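Local structure of uncharacterized protein (Legionella pneumophila subsp. pneumophila, 4WRP) at residues A[15-20]-A[42-47]. The protein is of unknown function but probably acts as a secreted effector, this chain being its C-terminal DUF5617 domain and the whole protein also matching a RavJ-type peptidase family. Sequence-based numbering, arbitrary orientation.
Sequences NAFQEI and RTVLDD
Ile20 N donates a 2.8 Å backbone hydrogen bond to Ala16 O, an ordinary helical link at the residue whose side chain meets Val44 on the second helix. No hydrogen bond joins 15-20 to 42-47, and the contact illustrates how two well-separated helices can be bridged by apolar side chains alone. The local axes come no closer than 11.3 Å, and their N-to-C directions make an angle of 134°, far from strictly antiparallel. Val44 is the central piece: its CG1 lies 3.8 Å from Ile20 CG2, while its CG2 reaches the same Ile20 methyl at 4.0 Å, so both valine methyls rest against one isoleucine branch. Phe17 comes in beside them. With CG swung anti to its backbone N (chi1 173°), the ring extends toward the second helix and brings CE1 to 4.1 Å from Val44 CG1 and to 3.9 Å from Leu45 CD2. Both methyls approach the ring obliquely, Leu45 CD2 at CE1 and Val44 CG1 near CE1 and CD1. Only 167 Å² is buried between the segments, yet all four residues are interior, because other parts of the fold close around them. Trp56, from a loop, packs on Ala16 and Ile20 and donates its NE1 to Val44 O, tying both helices to that loop. Leu97 of helix 90-98 touches Phe17 and Leu45, and helix 68-83 adds Val75, Val79 and Ile82 against Leu45, so the contact lies inside a strand-free helical domain.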
ATOM      1  N   ASN A  15       5.730   0.903  -7.946  1.00 30.63           N
ATOM      2  CA  ASN A  15       6.204   1.460  -9.193  1.00 34.58           C
ATOM      3  C   ASN A  15       5.188   2.402  -9.796  1.00 31.68           C
ATOM      4  O   ASN A  15       5.554   3.491 -10.251  1.00 32.04           O
ATOM      5  CB  ASN A  15       6.600   0.346 -10.153  1.00 42.33           C
ATOM      6  CG  ASN A  15       7.631  -0.595  -9.545  1.00 51.94           C
ATOM      7  OD1 ASN A  15       7.598  -1.822  -9.763  1.00 66.72           O
ATOM      8  ND2 ASN A  15       8.533  -0.036  -8.731  1.00 57.13           N
ATOM      9  N   ALA A  16       3.905   2.045  -9.690  1.00 30.83           N
ATOM     10  CA  ALA A  16       2.812   2.913 -10.134  1.00 29.96           C
ATOM     11  C   ALA A  16       2.795   4.196  -9.294  1.00 28.13           C
ATOM     12  O   ALA A  16       2.667   5.305  -9.793  1.00 27.23           O
ATOM     13  CB  ALA A  16       1.450   2.185 -10.041  1.00 28.56           C
ATOM     14  N   PHE A  17       2.888   4.015  -7.998  1.00 25.96           N
ATOM     15  CA  PHE A  17       2.706   5.088  -7.096  1.00 25.59           C
ATOM     16  C   PHE A  17       3.795   6.098  -7.307  1.00 25.80           C
ATOM     17  O   PHE A  17       3.499   7.316  -7.307  1.00 26.22           O
ATOM     18  CB  PHE A  17       2.724   4.601  -5.641  1.00 24.63           C
ATOM     19  CG  PHE A  17       2.702   5.688  -4.647  1.00 25.41           C
ATOM     20  CD1 PHE A  17       1.522   6.417  -4.417  1.00 25.99           C
ATOM     21  CD2 PHE A  17       3.833   5.973  -3.894  1.00 24.92           C
ATOM     22  CE1 PHE A  17       1.494   7.433  -3.490  1.00 26.44           C
ATOM     23  CE2 PHE A  17       3.794   6.986  -2.976  1.00 25.17           C
ATOM     24  CZ  PHE A  17       2.640   7.725  -2.781  1.00 25.77           C
ATOM     25  N   GLN A  18       5.046   5.659  -7.448  1.00 27.51           N
ATOM     26  CA  GLN A  18       6.088   6.654  -7.669  1.00 29.84           C
ATOM     27  C   GLN A  18       5.924   7.373  -9.006  1.00 30.39           C
ATOM     28  O   GLN A  18       6.245   8.568  -9.119  1.00 30.19           O
ATOM     29  CB  GLN A  18       7.513   6.096  -7.516  1.00 34.11           C
ATOM     30  CG  GLN A  18       7.932   5.061  -8.517  1.00 37.25           C
ATOM     31  CD  GLN A  18       8.451   5.639  -9.797  1.00 42.73           C
ATOM     32  OE1 GLN A  18       8.939   6.763  -9.844  1.00 47.30           O
ATOM     33  NE2 GLN A  18       8.308   4.881 -10.865  1.00 44.02           N
ATOM     34  N   GLU A  19       5.417   6.679 -10.010  1.00 31.67           N
ATOM     35  CA  GLU A  19       5.199   7.324 -11.297  1.00 35.79           C
ATOM     36  C   GLU A  19       4.136   8.378 -11.103  1.00 34.36           C
ATOM     37  O   GLU A  19       4.312   9.523 -11.501  1.00 32.79           O
ATOM     38  CB  GLU A  19       4.795   6.346 -12.408  1.00 40.47           C
ATOM     39  CG  GLU A  19       4.431   7.099 -13.703  1.00 47.78           C
ATOM     40  CD  GLU A  19       4.265   6.221 -14.939  1.00 53.52           C
ATOM     41  OE1 GLU A  19       4.779   5.079 -14.956  1.00 56.51           O
ATOM     42  OE2 GLU A  19       3.636   6.695 -15.927  1.00 61.03           O
ATOM     43  N   ILE A  20       3.058   8.028 -10.428  1.00 30.22           N
ATOM     44  CA  ILE A  20       2.018   9.027 -10.137  1.00 30.51           C
ATOM     45  C   ILE A  20       2.538  10.238  -9.355  1.00 30.48           C
ATOM     46  O   ILE A  20       2.272  11.367  -9.742  1.00 30.61           O
ATOM     47  CB  ILE A  20       0.785   8.403  -9.410  1.00 29.36           C
ATOM     48  CG1 ILE A  20       0.059   7.458 -10.367  1.00 31.57           C
ATOM     49  CG2 ILE A  20      -0.194   9.484  -9.041  1.00 29.19           C
ATOM     50  CD1 ILE A  20      -0.813   6.414  -9.692  1.00 31.94           C
ATOM     51  N   ARG A  42      -1.934  11.960   0.127  1.00 24.41           N
ATOM     52  CA  ARG A  42      -3.254  11.521   0.644  1.00 24.16           C
ATOM     53  C   ARG A  42      -4.325  11.471  -0.449  1.00 24.69           C
ATOM     54  O   ARG A  42      -5.104  10.496  -0.585  1.00 23.99           O
ATOM     55  CB  ARG A  42      -3.711  12.440   1.750  1.00 24.62           C
ATOM     56  CG  ARG A  42      -4.991  11.911   2.411  1.00 25.32           C
ATOM     57  CD  ARG A  42      -5.820  12.980   3.098  1.00 27.25           C
ATOM     58  NE  ARG A  42      -7.007  12.333   3.708  1.00 28.06           N
ATOM     59  CZ  ARG A  42      -8.113  11.978   3.047  1.00 29.36           C
ATOM     60  NH1 ARG A  42      -8.229  12.227   1.742  1.00 30.43           N
ATOM     61  NH2 ARG A  42      -9.142  11.377   3.688  1.00 29.02           N
ATOM     62  N   THR A  43      -4.352  12.521  -1.262  1.00 25.84           N
ATOM     63  CA  THR A  43      -5.273  12.567  -2.396  1.00 28.79           C
ATOM     64  C   THR A  43      -5.161  11.370  -3.330  1.00 28.58           C
ATOM     65  O   THR A  43      -6.163  10.743  -3.680  1.00 27.62           O
ATOM     66  CB  THR A  43      -5.110  13.886  -3.169  1.00 31.03           C
ATOM     67  OG1 THR A  43      -5.368  14.931  -2.238  1.00 33.43           O
ATOM     68  CG2 THR A  43      -6.127  13.975  -4.260  1.00 32.33           C
ATOM     69  N   VAL A  44      -3.927  11.047  -3.696  1.00 25.75           N
ATOM     70  CA  VAL A  44      -3.671   9.947  -4.583  1.00 25.07           C
ATOM     71  C   VAL A  44      -4.036   8.603  -3.944  1.00 23.47           C
ATOM     72  O   VAL A  44      -4.588   7.716  -4.604  1.00 22.71           O
ATOM     73  CB  VAL A  44      -2.192   9.982  -5.003  1.00 25.68           C
ATOM     74  CG1 VAL A  44      -1.770   8.697  -5.674  1.00 26.11           C
ATOM     75  CG2 VAL A  44      -1.988  11.205  -5.905  1.00 28.52           C
ATOM     76  N   LEU A  45      -3.686   8.422  -2.686  1.00 21.80           N
ATOM     77  CA  LEU A  45      -4.072   7.185  -1.979  1.00 22.66           C
ATOM     78  C   LEU A  45      -5.577   7.080  -1.851  1.00 22.72           C
ATOM     79  O   LEU A  45      -6.145   6.009  -2.018  1.00 24.58           O
ATOM     80  CB  LEU A  45      -3.423   7.132  -0.587  1.00 21.87           C
ATOM     81  CG  LEU A  45      -1.917   7.152  -0.505  1.00 23.20           C
ATOM     82  CD1 LEU A  45      -1.582   7.121   1.003  1.00 23.54           C
ATOM     83  CD2 LEU A  45      -1.289   5.990  -1.229  1.00 23.23           C
ATOM     84  N   ASP A  46      -6.239   8.182  -1.549  1.00 25.03           N
ATOM     85  CA  ASP A  46      -7.702   8.110  -1.426  1.00 26.49           C
ATOM     86  C   ASP A  46      -8.328   7.707  -2.759  1.00 27.22           C
ATOM     87  O   ASP A  46      -9.181   6.865  -2.804  1.00 25.99           O
ATOM     88  CB  ASP A  46      -8.243   9.441  -0.927  1.00 29.65           C
ATOM     89  CG  ASP A  46      -9.710   9.343  -0.456  1.00 32.84           C
ATOM     90  OD1 ASP A  46     -10.159   8.321   0.121  1.00 38.47           O
ATOM     91  OD2 ASP A  46     -10.418  10.324  -0.663  1.00 37.86           O
ATOM     92  N   ASP A  47      -7.847   8.292  -3.853  1.00 27.77           N
ATOM     93  CA  ASP A  47      -8.329   7.945  -5.182  1.00 29.61           C
ATOM     94  C   ASP A  47      -8.135   6.449  -5.430  1.00 27.79           C
ATOM     95  O   ASP A  47      -9.040   5.770  -5.929  1.00 28.05           O
ATOM     96  CB  ASP A  47      -7.657   8.822  -6.255  1.00 31.63           C
ATOM     97  CG  ASP A  47      -8.112   8.476  -7.651  1.00 34.90           C
ATOM     98  OD1 ASP A  47      -9.352   8.476  -7.849  1.00 35.06           O
ATOM     99  OD2 ASP A  47      -7.234   8.187  -8.528  1.00 32.82           O
TER